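Local structure of peroxisomal acyl-coenzyme A oxidase 1 (Arabidopsis thaliana, 1W07) at residues B[163-168]-B[243-248]. The protein catalyses the FAD-dependent, oxygen-consuming desaturation of long- and medium-chain acyl-CoAs to 2-trans-enoyl-CoAs in peroxisomal beta-oxidation. The protein carries 1 engineered substitution. Residues are numbered along the deposited sequence; the frame is centred on the assembly and turned at random.
Sequences VIHTPT and MFDHVR
His165 and His246 lie face to face, their ring centroids 3.5 Å apart and the planes at 7°, where strand 161-165 meets a kink between two short strands. Asp245 and His246 break the strand between 240-244 and 247-250, His246 in the left-handed helical conformation. The His165 ring grips the kink: chi1 of -169°, with CG trans to N, carries the imidazole across, and ND1 accepts the backbone N-H of His246 at 2.8 Å, from 17° out of the ring plane. An alanine at His165 would remove both the stack and this acceptor, and is likely to leave the His246 ring free to turn. After the kink, along 243-248, Ile164 and Val247 form an antiparallel hydrogen-bonded pair, Ile164 N lying 2.6 Å from Val247 O, whereas the return bond is weak. Ahead of it, Thr166 N donates to Phe244 O, and Phe244 N answers with an almost straight 2.7 Å bond to Thr166 OG1, which sits near the edge of the phenylalanine ring. Over one face of that ring, 3.8 Å from its centroid, lies Ile164 CG2 in a CH-pi contact. Val163 CG2 lies over one face of the Arg248 guanidinium, toward its rim; Arg248 salt-bridges Asp156. In the acyl-CoA dehydrogenase middle domain, strand 161-165 joins strands 247-250 and 152-156, while Phe244 and Val247 pack against Ile220 of strand 220-224 and Met243 touches Phe630 of the second subunit.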
loop_
_atom_site.group_PDB
_atom_site.type_symbol
_atom_site.label_atom_id
_atom_site.label_comp_id
_atom_site.label_asym_id
_atom_site.label_seq_id
_atom_site.Cartn_x
_atom_site.Cartn_y
_atom_site.Cartn_z
ATOM N N VAL B 163 -6.736 -42.941 -5.525
ATOM C CA VAL B 163 -6.321 -42.696 -4.151
ATOM C C VAL B 163 -5.653 -41.325 -4.062
ATOM O O VAL B 163 -4.517 -41.155 -4.505
ATOM C CB VAL B 163 -5.324 -43.765 -3.667
ATOM C CG1 VAL B 163 -4.875 -43.454 -2.249
ATOM C CG2 VAL B 163 -5.961 -45.157 -3.749
ATOM N N ILE B 164 -6.367 -40.346 -3.503
ATOM C CA ILE B 164 -5.837 -38.985 -3.345
ATOM C C ILE B 164 -5.094 -38.934 -2.017
ATOM O O ILE B 164 -5.648 -39.325 -0.986
ATOM C CB ILE B 164 -6.974 -37.948 -3.302
ATOM C CG1 ILE B 164 -7.969 -38.213 -4.441
ATOM C CG2 ILE B 164 -6.400 -36.528 -3.386
ATOM C CD1 ILE B 164 -7.367 -38.113 -5.855
ATOM N N HIS B 165 -3.849 -38.453 -2.030
ATOM C CA HIS B 165 -3.073 -38.397 -0.798
ATOM C C HIS B 165 -2.188 -37.158 -0.668
ATOM O O HIS B 165 -1.704 -36.609 -1.662
ATOM C CB HIS B 165 -2.197 -39.649 -0.667
ATOM C CG HIS B 165 -1.557 -39.811 0.677
ATOM N ND1 HIS B 165 -2.287 -39.939 1.839
ATOM C CD2 HIS B 165 -0.253 -39.872 1.043
ATOM C CE1 HIS B 165 -1.462 -40.079 2.863
ATOM N NE2 HIS B 165 -0.221 -40.038 2.409
ATOM N N THR B 166 -1.985 -36.728 0.573
ATOM C CA THR B 166 -1.142 -35.570 0.878
ATOM C C THR B 166 0.174 -36.110 1.437
ATOM O O THR B 166 0.287 -36.383 2.637
ATOM C CB THR B 166 -1.820 -34.654 1.923
ATOM O OG1 THR B 166 -3.117 -34.260 1.443
ATOM C CG2 THR B 166 -0.975 -33.403 2.158
ATOM N N PRO B 167 1.184 -36.273 0.565
ATOM C CA PRO B 167 2.511 -36.786 0.925
ATOM C C PRO B 167 3.124 -36.164 2.180
ATOM O O PRO B 167 3.495 -36.884 3.109
ATOM C CB PRO B 167 3.339 -36.493 -0.322
ATOM C CG PRO B 167 2.348 -36.642 -1.412
ATOM C CD PRO B 167 1.135 -35.921 -0.864
ATOM N N THR B 168 3.233 -34.838 2.187
ATOM C CA THR B 168 3.811 -34.108 3.305
ATOM C C THR B 168 2.955 -32.921 3.715
ATOM O O THR B 168 1.972 -32.593 3.051
ATOM C CB THR B 168 5.201 -33.573 2.945
ATOM O OG1 THR B 168 5.117 -32.774 1.750
ATOM C CG2 THR B 168 6.163 -34.727 2.722
ATOM N N MET B 243 -6.165 -31.672 3.645
ATOM C CA MET B 243 -5.209 -32.770 3.568
ATOM C C MET B 243 -6.004 -34.062 3.354
ATOM O O MET B 243 -7.102 -34.219 3.887
ATOM C CB MET B 243 -4.386 -32.879 4.867
ATOM C CG MET B 243 -3.529 -31.647 5.242
ATOM S SD MET B 243 -2.231 -31.977 6.497
ATOM C CE MET B 243 -3.212 -32.399 7.918
ATOM N N PHE B 244 -5.460 -34.977 2.559
ATOM C CA PHE B 244 -6.119 -36.248 2.307
ATOM C C PHE B 244 -5.253 -37.384 2.841
ATOM O O PHE B 244 -4.056 -37.435 2.559
ATOM C CB PHE B 244 -6.341 -36.470 0.811
ATOM C CG PHE B 244 -6.910 -35.284 0.094
ATOM C CD1 PHE B 244 -6.078 -34.264 -0.356
ATOM C CD2 PHE B 244 -8.272 -35.197 -0.153
ATOM C CE1 PHE B 244 -6.590 -33.175 -1.044
ATOM C CE2 PHE B 244 -8.797 -34.111 -0.843
ATOM C CZ PHE B 244 -7.956 -33.100 -1.290
ATOM N N ASP B 245 -5.844 -38.281 3.628
ATOM C CA ASP B 245 -5.101 -39.428 4.147
ATOM C C ASP B 245 -5.567 -40.622 3.317
ATOM O O ASP B 245 -6.442 -41.375 3.731
ATOM C CB ASP B 245 -5.406 -39.675 5.630
ATOM C CG ASP B 245 -4.512 -40.753 6.237
ATOM O OD1 ASP B 245 -3.841 -41.458 5.460
ATOM O OD2 ASP B 245 -4.473 -40.896 7.480
ATOM N N HIS B 246 -4.989 -40.770 2.130
ATOM C CA HIS B 246 -5.345 -41.855 1.224
ATOM C C HIS B 246 -6.851 -41.909 0.958
ATOM O O HIS B 246 -7.481 -42.963 1.080
ATOM C CB HIS B 246 -4.858 -43.190 1.798
ATOM C CG HIS B 246 -3.375 -43.249 1.996
ATOM N ND1 HIS B 246 -2.486 -43.264 0.942
ATOM C CD2 HIS B 246 -2.626 -43.265 3.122
ATOM C CE1 HIS B 246 -1.251 -43.281 1.413
ATOM N NE2 HIS B 246 -1.309 -43.284 2.732
ATOM N N VAL B 247 -7.421 -40.766 0.593
ATOM C CA VAL B 247 -8.843 -40.683 0.287
ATOM C C VAL B 247 -9.101 -41.386 -1.041
ATOM O O VAL B 247 -8.289 -41.302 -1.963
ATOM C CB VAL B 247 -9.311 -39.205 0.186
ATOM C CG1 VAL B 247 -10.726 -39.136 -0.371
ATOM C CG2 VAL B 247 -9.262 -38.557 1.557
ATOM N N ARG B 248 -10.233 -42.074 -1.134
ATOM C CA ARG B 248 -10.586 -42.806 -2.340
ATOM C C ARG B 248 -11.811 -42.248 -3.058
ATOM O O ARG B 248 -12.829 -41.930 -2.441
ATOM C CB ARG B 248 -10.807 -44.289 -1.998
ATOM C CG ARG B 248 -9.534 -45.064 -1.655
ATOM C CD ARG B 248 -9.842 -46.488 -1.179
ATOM N NE ARG B 248 -8.624 -47.279 -1.009
ATOM C CZ ARG B 248 -8.009 -47.938 -1.988
ATOM N NH1 ARG B 248 -8.501 -47.919 -3.219
ATOM N NH2 ARG B 248 -6.884 -48.595 -1.743
#